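Local coordinates for protein BexL (Amycolatopsis orientalis, PDB 4XRW) that probably catalyses cyclisation, dehydration and aromatisation of the polyketide chain made by a type II polyketide synthase, as a di-domain aromatase/cyclase of the BE-7585A pathway, at residues Y189-Q194 with A199-H204; D209-S214 with V219-T224; S236-V239 with R245-Y248. All blocks are in the same frame, centred on the assembly; numbering follows the deposited sequence.

All three contacts lie in the second helix-grip domain. Interaction 1 joins two short helices and has no direct polar bond between its segments, relying on apolar contacts and two waters. It lies far from the chain centre, with F191 and L202 buried and R201 partly exposed. Interactions 2 and 3 are antiparallel strand pairings of one sheet. Interaction 2 is at the sheet's outer edge, partly buried, with charged side chains on one face. Interaction 3 is buried further inside, and I246 and Y248 pack there against the R238 side chain. Strands 217-225 and 231-241 tie 2 to 3 through L220 N and S236 O. R238 of interaction 3 also reaches the carbonyl of V192 in interaction 1.

Interaction 1 of 3, residues Y189-Q194 with A199-H204; sequences YDFVDQ and AERLPH
F191 meets R201 and L202, and its ring carries the direct contact between 189-194 and 199-204. The apolar part is with L202. Its methyl CD2 sits at the edge of the ring, near the ring plane, and F191 CZ is 3.9 Å from L202 CD2. The aliphatic part of R201 also touches the ring, with R201 CD 3.8 Å from F191 CE2. The CG of F191 lies anti to the backbone N (chi1 -178°), which carries the ring out from the helix to the second segment.

The polar end of R201 comes next. The R201 chain is extended from CG to NE and runs past the phenyl group in the opposite direction. The ring and guanidinium planes are only 11° apart. R201 NH1 lies 3.8 Å from F191 CD2.

Water makes the remaining links. Water 1 accepts from R201 NH1 at 2.9 Å. It donates to F191 O at 2.7 Å and also to Q194 O. It thus joins the arginine to two carbonyls at the end of helix 185-193. Water 2 accepts from R201 NH2 at 2.9 Å and donates to the amide oxygen Q194 OE1 at 3.2 Å. Each terminal nitrogen of the guanidinium therefore has its own water.

F191 also packs on A321 and H324 of helix 299-326, while W198 NE1 bonds to F191 O. The contact belongs to the pair of short helices that follows the first strand of the domain in the helix-grip fold.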
ATOM      1  N   TYR A 189      -8.684  16.286  10.136  1.00 20.08           N
ATOM      2  CA  TYR A 189      -8.483  14.836  10.266  1.00 21.83           C
ATOM      3  C   TYR A 189      -9.787  14.092  10.515  1.00 18.33           C
ATOM      4  O   TYR A 189     -10.084  13.106   9.844  1.00 18.31           O
ATOM      5  CB  TYR A 189      -7.509  14.546  11.412  1.00 22.41           C
ATOM      6  CG  TYR A 189      -7.359  13.069  11.752  1.00 21.11           C
ATOM      7  CD1 TYR A 189      -6.397  12.281  11.104  1.00 21.28           C
ATOM      8  CD2 TYR A 189      -8.183  12.470  12.678  1.00 19.83           C
ATOM      9  CE1 TYR A 189      -6.264  10.908  11.417  1.00 18.41           C
ATOM     10  CE2 TYR A 189      -8.063  11.123  12.993  1.00 22.71           C
ATOM     11  CZ  TYR A 189      -7.096  10.356  12.364  1.00 18.75           C
ATOM     12  OH  TYR A 189      -6.988   9.029  12.691  1.00 24.89           O
ATOM     13  N   ASP A 190     -10.555  14.524  11.533  1.00 20.31           N
ATOM     14  CA  ASP A 190     -11.796  13.852  11.887  1.00 21.29           C
ATOM     15  C   ASP A 190     -12.757  13.796  10.721  1.00 19.94           C
ATOM     16  O   ASP A 190     -13.463  12.811  10.547  1.00 21.07           O
ATOM     17  CB  ASP A 190     -12.510  14.530  13.066  1.00 22.69           C
ATOM     18  CG  ASP A 190     -11.820  14.285  14.430  1.00 35.92           C
ATOM     19  OD1 ASP A 190     -10.961  13.380  14.570  1.00 29.40           O
ATOM     20  OD2 ASP A 190     -12.164  15.016  15.381  1.00 29.71           O
ATOM     21  N   PHE A 191     -12.834  14.856   9.927  1.00 16.80           N
ATOM     22  CA  PHE A 191     -13.724  14.842   8.769  1.00 17.16           C
ATOM     23  C   PHE A 191     -13.358  13.712   7.779  1.00 15.63           C
ATOM     24  O   PHE A 191     -14.239  13.053   7.235  1.00 17.50           O
ATOM     25  CB  PHE A 191     -13.683  16.204   8.042  1.00 18.44           C
ATOM     26  CG  PHE A 191     -14.602  16.299   6.869  1.00 17.28           C
ATOM     27  CD1 PHE A 191     -14.209  15.881   5.594  1.00 17.06           C
ATOM     28  CD2 PHE A 191     -15.883  16.816   7.021  1.00 19.54           C
ATOM     29  CE1 PHE A 191     -15.055  15.964   4.527  1.00 20.06           C
ATOM     30  CE2 PHE A 191     -16.739  16.906   5.951  1.00 19.16           C
ATOM     31  CZ  PHE A 191     -16.331  16.497   4.692  1.00 20.30           C
ATOM     32  N   VAL A 192     -12.070  13.524   7.539  1.00 15.61           N
ATOM     33  CA  VAL A 192     -11.618  12.473   6.589  1.00 15.28           C
ATOM     34  C   VAL A 192     -11.625  11.057   7.238  1.00 16.38           C
ATOM     35  O   VAL A 192     -11.918  10.062   6.572  1.00 18.37           O
ATOM     36  CB  VAL A 192     -10.222  12.798   6.044  1.00 16.82           C
ATOM     37  CG1 VAL A 192      -9.827  11.815   5.047  1.00 17.88           C
ATOM     38  CG2 VAL A 192     -10.230  14.221   5.391  1.00 17.93           C
ATOM     39  N   ASP A 193     -11.328  10.990   8.524  1.00 17.38           N
ATOM     40  CA  ASP A 193     -11.338   9.720   9.272  1.00 19.25           C
ATOM     41  C   ASP A 193     -12.749   9.135   9.367  1.00 19.43           C
ATOM     42  O   ASP A 193     -12.968   7.936   9.162  1.00 19.37           O
ATOM     43  CB  ASP A 193     -10.765   9.949  10.668  1.00 21.44           C
ATOM     44  CG  ASP A 193     -10.694   8.677  11.516  1.00 23.45           C
ATOM     45  OD1 ASP A 193     -10.197   7.639  11.030  1.00 26.44           O
ATOM     46  OD2 ASP A 193     -11.123   8.749  12.687  1.00 26.23           O
ATOM     47  N   GLN A 194     -13.719   9.985   9.691  1.00 18.72           N
ATOM     48  CA  GLN A 194     -15.076   9.536   9.926  1.00 18.71           C
ATOM     49  C   GLN A 194     -15.849   9.380   8.630  1.00 20.88           C
ATOM     50  O   GLN A 194     -16.828  10.112   8.317  1.00 19.30           O
ATOM     51  CB  GLN A 194     -15.776  10.504  10.905  1.00 20.31           C
ATOM     52  CG  GLN A 194     -15.069  10.531  12.236  1.00 24.97           C
ATOM     53  CD  GLN A 194     -15.664  11.512  13.239  1.00 34.01           C
ATOM     54  OE1 GLN A 194     -16.835  11.866  13.168  1.00 35.07           O
ATOM     55  NE2 GLN A 194     -14.845  11.940  14.176  1.00 31.10           N
ATOM     56  N   ALA A 199     -21.701   9.850   3.268  1.00 21.60           N
ATOM     57  CA  ALA A 199     -22.899   9.823   2.442  1.00 24.44           C
ATOM     58  C   ALA A 199     -23.769  11.063   2.718  1.00 26.37           C
ATOM     59  O   ALA A 199     -24.536  11.458   1.856  1.00 34.79           O
ATOM     60  CB  ALA A 199     -23.707   8.554   2.668  1.00 27.77           C
ATOM     61  N   GLU A 200     -23.625  11.673   3.889  1.00 23.22           N
ATOM     62  CA  GLU A 200     -24.408  12.880   4.216  1.00 29.52           C
ATOM     63  C   GLU A 200     -23.586  14.159   4.010  1.00 28.19           C
ATOM     64  O   GLU A 200     -24.150  15.259   3.948  1.00 30.69           O
ATOM     65  CB  GLU A 200     -24.975  12.778   5.646  1.00 28.48           C
ATOM     66  CG  GLU A 200     -24.044  13.084   6.786  1.00 43.62           C
ATOM     67  CD  GLU A 200     -24.272  12.198   8.047  1.00 55.71           C
ATOM     68  OE1 GLU A 200     -24.359  12.770   9.170  1.00 52.04           O
ATOM     69  OE2 GLU A 200     -24.328  10.941   7.925  1.00 47.29           O
ATOM     70  N   ARG A 201     -22.270  14.025   3.838  1.00 22.96           N
ATOM     71  CA  ARG A 201     -21.366  15.202   3.789  1.00 25.45           C
ATOM     72  C   ARG A 201     -20.709  15.451   2.445  1.00 30.41           C
ATOM     73  O   ARG A 201     -20.196  16.550   2.216  1.00 27.57           O
ATOM     74  CB  ARG A 201     -20.266  15.082   4.843  1.00 21.94           C
ATOM     75  CG  ARG A 201     -20.764  15.065   6.265  1.00 27.09           C
ATOM     76  CD  ARG A 201     -19.682  14.787   7.228  1.00 25.90           C
ATOM     77  NE  ARG A 201     -20.113  15.084   8.584  1.00 25.80           N
ATOM     78  CZ  ARG A 201     -19.312  15.148   9.647  1.00 27.14           C
ATOM     79  NH1 ARG A 201     -18.008  14.902   9.542  1.00 24.92           N
ATOM     80  NH2 ARG A 201     -19.813  15.470  10.825  1.00 28.95           N
ATOM     81  N   LEU A 202     -20.706  14.457   1.554  1.00 23.21           N
ATOM     82  CA  LEU A 202     -20.085  14.607   0.263  1.00 20.52           C
ATOM     83  C   LEU A 202     -21.071  14.318  -0.868  1.00 25.56           C
ATOM     84  O   LEU A 202     -21.815  13.341  -0.810  1.00 29.56           O
ATOM     85  CB  LEU A 202     -18.862  13.692   0.130  1.00 21.91           C
ATOM     86  CG  LEU A 202     -17.725  13.888   1.133  1.00 22.01           C
ATOM     87  CD1 LEU A 202     -16.680  12.806   0.908  1.00 20.04           C
ATOM     88  CD2 LEU A 202     -17.062  15.249   1.058  1.00 19.56           C
ATOM     89  N   PRO A 203     -21.102  15.180  -1.887  1.00 25.27           N
ATOM     90  CA  PRO A 203     -22.212  15.016  -2.849  1.00 26.42           C
ATOM     91  C   PRO A 203     -22.065  13.810  -3.792  1.00 31.87           C
ATOM     92  O   PRO A 203     -23.053  13.331  -4.332  1.00 38.89           O
ATOM     93  CB  PRO A 203     -22.190  16.327  -3.645  1.00 29.56           C
ATOM     94  CG  PRO A 203     -20.855  16.946  -3.394  1.00 33.44           C
ATOM     95  CD  PRO A 203     -20.387  16.459  -2.059  1.00 29.08           C
ATOM     96  N   HIS A 204     -20.845  13.353  -4.000  1.00 30.04           N
ATOM     97  CA  HIS A 204     -20.597  12.260  -4.938  1.00 33.13           C
ATOM     98  C   HIS A 204     -20.753  10.861  -4.273  1.00 29.59           C
ATOM     99  O   HIS A 204     -20.726   9.829  -4.956  1.00 29.91           O
ATOM    100  CB  HIS A 204     -19.198  12.429  -5.580  1.00 40.90           C
ATOM    101  CG  HIS A 204     -18.069  12.680  -4.606  1.00 45.19           C
ATOM    102  ND1 HIS A 204     -17.176  11.691  -4.243  1.00 42.54           N
ATOM    103  CD2 HIS A 204     -17.665  13.807  -3.957  1.00 28.37           C
ATOM    104  CE1 HIS A 204     -16.287  12.189  -3.398  1.00 35.04           C
ATOM    105  NE2 HIS A 204     -16.555  13.470  -3.216  1.00 41.26           N
TER
HETATM  106  O   HOH W   1     -16.882  12.865   7.798  1.00 19.59           O
HETATM  107  O   HOH W   2     -18.450  14.657  13.215  1.00 44.42           O

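Interaction 2 of 3, residues D209-S214 with V219-T224; sequences DLREPS and VLRMDT
D209 N gives the shortest polar bond, 2.7 Å to R221 O. R221 N returns a bond to D209 O, so these two residues form a hydrogen-bonded pair. The next such pair is R211 with V219, where each backbone N bonds to the other residue's O. Between them L210 and L220 form a non-hydrogen-bonded pair. Their methyls meet on one face of the sheet, L210 CD1 being 4.0 Å from L220 CD1.

The other face carries the charges. R211 holds the D209 carboxylate side-on in a salt bridge with two hydrogen bonds. R211 NE lies 3.2 Å from D209 OD1, which it meets from above the carboxylate plane. R211 NH2 is 3.0 Å from D209 OD2, on the syn side and tilted out of the plane. The R211 chain bends at chi2 (119°), which brings the guanidinium back to the D209 carboxylate and beside the R221 chain. R221 CD then covers one face of that guanidinium, over its centre, 3.6 Å from R211 NH2. R221 NE bonds to water 3, which gives only a weak bond to D209 OD2. R221 NH1 has a salt bridge to E235.

The hairpin ends the sheet, with 205-212 outermost. Strand 231-241 flanks 217-225 on its other side, and L220 also touches W198 of helix 198-201.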
ATOM      1  N   ASP A 209     -20.019   1.842   3.622  1.00 20.33           N
ATOM      2  CA  ASP A 209     -19.961   0.613   4.403  1.00 19.42           C
ATOM      3  C   ASP A 209     -18.564   0.603   4.993  1.00 21.55           C
ATOM      4  O   ASP A 209     -17.614   0.122   4.348  1.00 23.31           O
ATOM      5  CB  ASP A 209     -20.289  -0.590   3.486  1.00 23.54           C
ATOM      6  CG  ASP A 209     -20.060  -1.950   4.127  1.00 35.31           C
ATOM      7  OD1 ASP A 209     -19.893  -2.039   5.365  1.00 32.20           O
ATOM      8  OD2 ASP A 209     -20.056  -2.946   3.339  1.00 34.91           O
ATOM      9  N   LEU A 210     -18.409   1.249   6.161  1.00 20.61           N
ATOM     10  CA  LEU A 210     -17.120   1.380   6.841  1.00 19.73           C
ATOM     11  C   LEU A 210     -16.967   0.337   7.944  1.00 27.81           C
ATOM     12  O   LEU A 210     -17.734   0.316   8.901  1.00 27.27           O
ATOM     13  CB  LEU A 210     -16.945   2.773   7.448  1.00 24.47           C
ATOM     14  CG  LEU A 210     -15.662   3.025   8.244  1.00 23.67           C
ATOM     15  CD1 LEU A 210     -14.434   2.884   7.380  1.00 23.90           C
ATOM     16  CD2 LEU A 210     -15.670   4.389   8.891  1.00 28.47           C
ATOM     17  N   ARG A 211     -15.969  -0.529   7.807  1.00 21.21           N
ATOM     18  CA  ARG A 211     -15.695  -1.536   8.820  1.00 21.39           C
ATOM     19  C   ARG A 211     -14.450  -1.120   9.550  1.00 25.31           C
ATOM     20  O   ARG A 211     -13.468  -0.766   8.906  1.00 23.05           O
ATOM     21  CB  ARG A 211     -15.513  -2.911   8.210  1.00 20.59           C
ATOM     22  CG  ARG A 211     -16.733  -3.466   7.463  1.00 23.39           C
ATOM     23  CD  ARG A 211     -16.389  -3.698   6.019  1.00 29.41           C
ATOM     24  NE  ARG A 211     -17.522  -4.131   5.181  1.00 26.42           N
ATOM     25  CZ  ARG A 211     -17.498  -5.195   4.391  1.00 27.35           C
ATOM     26  NH1 ARG A 211     -16.394  -5.953   4.312  1.00 24.42           N
ATOM     27  NH2 ARG A 211     -18.568  -5.489   3.653  1.00 27.15           N
ATOM     28  N   GLU A 212     -14.487  -1.125  10.888  1.00 21.37           N
ATOM     29  CA  GLU A 212     -13.311  -0.767  11.644  1.00 20.74           C
ATOM     30  C   GLU A 212     -13.024  -1.847  12.700  1.00 36.18           C
ATOM     31  O   GLU A 212     -13.259  -1.633  13.874  1.00 36.44           O
ATOM     32  CB  GLU A 212     -13.470   0.620  12.269  1.00 29.71           C
ATOM     33  CG  GLU A 212     -12.126   1.193  12.748  1.00 31.99           C
ATOM     34  CD  GLU A 212     -12.059   2.756  12.801  1.00 40.07           C
ATOM     35  OE1 GLU A 212     -12.978   3.470  12.310  1.00 30.29           O
ATOM     36  OE2 GLU A 212     -11.046   3.265  13.331  1.00 39.00           O
ATOM     37  N   PRO A 213     -12.461  -2.992  12.264  1.00 33.81           N
ATOM     38  CA  PRO A 213     -12.270  -4.165  13.124  1.00 46.21           C
ATOM     39  C   PRO A 213     -11.410  -3.862  14.356  1.00 40.73           C
ATOM     40  O   PRO A 213     -11.717  -4.321  15.450  1.00 51.88           O
ATOM     41  CB  PRO A 213     -11.576  -5.165  12.194  1.00 47.84           C
ATOM     42  CG  PRO A 213     -10.834  -4.323  11.217  1.00 46.18           C
ATOM     43  CD  PRO A 213     -11.773  -3.170  10.966  1.00 37.65           C
ATOM     44  N   SER A 214     -10.373  -3.062  14.174  1.00 40.75           N
ATOM     45  CA  SER A 214      -9.523  -2.622  15.275  1.00 39.78           C
ATOM     46  C   SER A 214      -9.207  -1.146  15.078  1.00 40.79           C
ATOM     47  O   SER A 214      -9.224  -0.671  13.949  1.00 33.19           O
ATOM     48  CB  SER A 214      -8.251  -3.452  15.332  1.00 41.00           C
ATOM     49  OG  SER A 214      -7.635  -3.557  14.061  1.00 38.72           O
ATOM     50  N   VAL A 219     -11.695  -0.765   6.722  1.00 15.39           N
ATOM     51  CA  VAL A 219     -12.026  -1.258   5.411  1.00 16.25           C
ATOM     52  C   VAL A 219     -13.179  -0.376   4.951  1.00 16.49           C
ATOM     53  O   VAL A 219     -14.266  -0.401   5.516  1.00 19.42           O
ATOM     54  CB  VAL A 219     -12.396  -2.747   5.410  1.00 18.77           C
ATOM     55  CG1 VAL A 219     -12.756  -3.179   4.006  1.00 18.37           C
ATOM     56  CG2 VAL A 219     -11.228  -3.554   5.953  1.00 20.29           C
ATOM     57  N   LEU A 220     -12.886   0.468   3.982  1.00 17.44           N
ATOM     58  CA  LEU A 220     -13.855   1.481   3.531  1.00 15.74           C
ATOM     59  C   LEU A 220     -14.398   1.047   2.201  1.00 18.41           C
ATOM     60  O   LEU A 220     -13.678   0.981   1.221  1.00 20.12           O
ATOM     61  CB  LEU A 220     -13.189   2.847   3.457  1.00 16.49           C
ATOM     62  CG  LEU A 220     -14.021   3.978   2.873  1.00 18.05           C
ATOM     63  CD1 LEU A 220     -15.318   4.138   3.668  1.00 21.91           C
ATOM     64  CD2 LEU A 220     -13.151   5.246   2.918  1.00 21.82           C
ATOM     65  N   ARG A 221     -15.678   0.690   2.190  1.00 14.74           N
ATOM     66  CA  ARG A 221     -16.382   0.439   0.972  1.00 14.27           C
ATOM     67  C   ARG A 221     -17.367   1.552   0.750  1.00 17.73           C
ATOM     68  O   ARG A 221     -18.091   1.935   1.677  1.00 21.20           O
ATOM     69  CB  ARG A 221     -17.091  -0.904   1.004  1.00 19.85           C
ATOM     70  CG  ARG A 221     -16.129  -2.038   1.117  1.00 22.26           C
ATOM     71  CD  ARG A 221     -16.896  -3.368   1.255  1.00 22.61           C
ATOM     72  NE  ARG A 221     -17.648  -3.701   0.037  1.00 23.87           N
ATOM     73  CZ  ARG A 221     -17.168  -4.444  -0.973  1.00 20.66           C
ATOM     74  NH1 ARG A 221     -15.940  -4.927  -0.941  1.00 23.70           N
ATOM     75  NH2 ARG A 221     -17.927  -4.704  -2.015  1.00 22.42           N
ATOM     76  N   MET A 222     -17.348   2.106  -0.446  1.00 17.54           N
ATOM     77  CA  MET A 222     -18.292   3.194  -0.714  1.00 19.77           C
ATOM     78  C   MET A 222     -18.809   3.207  -2.119  1.00 18.96           C
ATOM     79  O   MET A 222     -18.172   2.722  -3.033  1.00 17.89           O
ATOM     80  CB  MET A 222     -17.669   4.529  -0.358  1.00 21.53           C
ATOM     81  CG  MET A 222     -16.409   4.862  -1.002  1.00 28.57           C
ATOM     82  SD  MET A 222     -15.766   6.366  -0.201  1.00 34.14           S
ATOM     83  CE  MET A 222     -15.865   7.521  -1.552  1.00 37.11           C
ATOM     84  N   ASP A 223     -20.037   3.716  -2.227  1.00 18.70           N
ATOM     85  CA  ASP A 223     -20.746   3.910  -3.468  1.00 19.24           C
ATOM     86  C   ASP A 223     -20.641   5.345  -3.909  1.00 20.13           C
ATOM     87  O   ASP A 223     -20.952   6.270  -3.131  1.00 21.56           O
ATOM     88  CB  ASP A 223     -22.216   3.565  -3.299  1.00 21.62           C
ATOM     89  CG  ASP A 223     -22.482   2.089  -3.285  1.00 29.57           C
ATOM     90  OD1 ASP A 223     -21.527   1.267  -3.294  1.00 28.05           O
ATOM     91  OD2 ASP A 223     -23.669   1.749  -3.246  1.00 28.67           O
ATOM     92  N   THR A 224     -20.187   5.539  -5.130  1.00 21.13           N
ATOM     93  CA  THR A 224     -20.003   6.879  -5.664  1.00 23.03           C
ATOM     94  C   THR A 224     -20.641   7.012  -7.037  1.00 26.80           C
ATOM     95  O   THR A 224     -20.870   6.019  -7.710  1.00 22.64           O
ATOM     96  CB  THR A 224     -18.555   7.231  -5.799  1.00 26.77           C
ATOM     97  OG1 THR A 224     -17.907   6.222  -6.583  1.00 28.52           O
ATOM     98  CG2 THR A 224     -17.910   7.294  -4.442  1.00 29.01           C
TER
HETATM   99  O   HOH W   3     -20.334  -2.332   0.043  1.00 35.16           O

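Interaction 3 of 3, residues S236-V239 with R245-Y248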
ATOM      1  N   SER A 236     -11.215   0.349  -0.174  1.00 16.75           N
ATOM      2  CA  SER A 236      -9.836   0.597   0.198  1.00 15.67           C
ATOM      3  C   SER A 236      -9.605   0.214   1.656  1.00 18.63           C
ATOM      4  O   SER A 236     -10.549   0.152   2.454  1.00 18.55           O
ATOM      5  CB  SER A 236      -9.486   2.062  -0.010  1.00 21.22           C
ATOM      6  OG  SER A 236     -10.328   2.846   0.832  1.00 29.06           O
ATOM      7  N   VAL A 237      -8.348  -0.024   2.002  1.00 15.19           N
ATOM      8  CA  VAL A 237      -7.969  -0.267   3.385  1.00 14.25           C
ATOM      9  C   VAL A 237      -7.148   0.942   3.834  1.00 13.81           C
ATOM     10  O   VAL A 237      -6.255   1.388   3.098  1.00 14.82           O
ATOM     11  CB  VAL A 237      -7.174  -1.579   3.527  1.00 17.96           C
ATOM     12  CG1 VAL A 237      -6.589  -1.693   4.920  1.00 16.71           C
ATOM     13  CG2 VAL A 237      -8.071  -2.764   3.189  1.00 19.34           C
ATOM     14  N   ARG A 238      -7.513   1.527   4.965  1.00 15.74           N
ATOM     15  CA  ARG A 238      -6.867   2.728   5.474  1.00 15.75           C
ATOM     16  C   ARG A 238      -6.259   2.486   6.855  1.00 18.01           C
ATOM     17  O   ARG A 238      -6.803   1.759   7.684  1.00 18.56           O
ATOM     18  CB  ARG A 238      -7.882   3.902   5.550  1.00 15.65           C
ATOM     19  CG  ARG A 238      -8.772   3.981   4.349  1.00 18.74           C
ATOM     20  CD  ARG A 238      -9.363   5.400   4.139  1.00 13.49           C
ATOM     21  NE  ARG A 238     -10.109   5.817   5.322  1.00 17.34           N
ATOM     22  CZ  ARG A 238     -10.676   7.013   5.478  1.00 19.49           C
ATOM     23  NH1 ARG A 238     -10.565   7.922   4.539  1.00 17.95           N
ATOM     24  NH2 ARG A 238     -11.344   7.290   6.582  1.00 19.11           N
ATOM     25  N   VAL A 239      -5.126   3.116   7.063  1.00 16.17           N
ATOM     26  CA  VAL A 239      -4.466   3.156   8.332  1.00 18.05           C
ATOM     27  C   VAL A 239      -4.438   4.615   8.836  1.00 17.29           C
ATOM     28  O   VAL A 239      -3.862   5.506   8.187  1.00 19.51           O
ATOM     29  CB  VAL A 239      -3.030   2.619   8.231  1.00 18.16           C
ATOM     30  CG1 VAL A 239      -2.457   2.499   9.598  1.00 20.52           C
ATOM     31  CG2 VAL A 239      -2.982   1.239   7.501  1.00 21.69           C
ATOM     32  N   ARG A 245      -2.285  11.851   9.872  1.00 21.73           N
ATOM     33  CA  ARG A 245      -2.067  11.080   8.680  1.00 19.71           C
ATOM     34  C   ARG A 245      -3.060   9.957   8.532  1.00 17.61           C
ATOM     35  O   ARG A 245      -3.408   9.308   9.491  1.00 19.55           O
ATOM     36  CB  ARG A 245      -0.651  10.504   8.694  1.00 24.42           C
ATOM     37  CG  ARG A 245      -0.245   9.788   7.436  1.00 31.56           C
ATOM     38  CD  ARG A 245       1.239   9.361   7.551  1.00 39.84           C
ATOM     39  NE  ARG A 245       1.472   8.484   8.698  1.00 44.43           N
ATOM     40  CZ  ARG A 245       2.619   8.375   9.373  1.00 49.50           C
ATOM     41  NH1 ARG A 245       3.688   9.091   9.034  1.00 51.37           N
ATOM     42  NH2 ARG A 245       2.692   7.537  10.406  1.00 45.73           N
ATOM     43  N   ILE A 246      -3.486   9.755   7.297  1.00 18.48           N
ATOM     44  CA  ILE A 246      -4.291   8.591   6.927  1.00 18.89           C
ATOM     45  C   ILE A 246      -3.700   8.046   5.637  1.00 18.23           C
ATOM     46  O   ILE A 246      -3.625   8.747   4.614  1.00 21.17           O
ATOM     47  CB  ILE A 246      -5.781   8.927   6.720  1.00 16.99           C
ATOM     48  CG1 ILE A 246      -6.397   9.457   7.994  1.00 16.90           C
ATOM     49  CG2 ILE A 246      -6.545   7.689   6.224  1.00 18.87           C
ATOM     50  CD1 ILE A 246      -7.727  10.038   7.799  1.00 20.44           C
ATOM     51  N   VAL A 247      -3.229   6.799   5.691  1.00 15.84           N
ATOM     52  CA  VAL A 247      -2.611   6.146   4.554  1.00 15.49           C
ATOM     53  C   VAL A 247      -3.533   5.051   4.031  1.00 16.49           C
ATOM     54  O   VAL A 247      -4.175   4.367   4.842  1.00 18.97           O
ATOM     55  CB  VAL A 247      -1.245   5.488   4.934  1.00 19.78           C
ATOM     56  CG1 VAL A 247      -0.631   4.832   3.690  1.00 23.22           C
ATOM     57  CG2 VAL A 247      -0.286   6.511   5.534  1.00 25.26           C
ATOM     58  N   TYR A 248      -3.653   4.893   2.728  1.00 14.99           N
ATOM     59  CA  TYR A 248      -4.578   3.887   2.219  1.00 17.91           C
ATOM     60  C   TYR A 248      -4.120   3.250   0.935  1.00 17.01           C
ATOM     61  O   TYR A 248      -3.194   3.740   0.254  1.00 18.00           O
ATOM     62  CB  TYR A 248      -5.990   4.480   2.038  1.00 16.47           C
ATOM     63  CG  TYR A 248      -6.091   5.593   1.009  1.00 18.78           C
ATOM     64  CD1 TYR A 248      -6.474   5.324  -0.289  1.00 23.63           C
ATOM     65  CD2 TYR A 248      -5.807   6.911   1.358  1.00 20.17           C
ATOM     66  CE1 TYR A 248      -6.588   6.348  -1.237  1.00 23.15           C
ATOM     67  CE2 TYR A 248      -5.912   7.943   0.421  1.00 21.73           C
ATOM     68  CZ  TYR A 248      -6.290   7.640  -0.876  1.00 25.24           C
ATOM     69  OH  TYR A 248      -6.403   8.631  -1.826  1.00 27.80           O
TER
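Strands 236-239 and 245-248 run antiparallel at 149°, their axes 4.5 Å apart at the closest, and V239 and V247 form a hydrogen-bonded pair. V239 N reaches V247 O at 2.7 Å, and V247 N gives the return bond to V239 O at 2.9 Å. R238 and Y248 make the adjoining non-hydrogen-bonded pair, with CA atoms only 4.1 Å apart. CA-H...O contacts add to the pairing, and in one of them Y248 CA lies 3.1 Å from V237 O.

R238 lies against two side chains of strand 245-248, with Y248 CB beside its CG at 3.7 Å and I246 CG2 beside its guanidinium. The chain bends at chi3 (-58°) to bring the flat group there. The methyl stands over one face of it, toward the rim, and I246 CG2 is 4.1 Å from R238 NE. R238 NH2 bonds to Q218 OE1 and to V192 O, so the buried arginine joins the sheet to helix 185-193.

The hairpin lies in the curved antiparallel sheet of the helix-grip fold, in which strands wrap round a long C-terminal helix. In aromatase/cyclases of this kind the space between sheet and helix usually forms the substrate pocket.

With Y248 CG between the backbone N and the carbonyl carbon (chi1 64°), the ring is carried off toward strand 257-268, where it meets W264. S236 CB approaches the tyrosine ring obliquely, 4.4 Å from Y248 CD1. On the opposite face V237 and V239 pack on V55 and V247 on F56, in strand 54-59 of the N-terminal domain's sheet, which this face abuts.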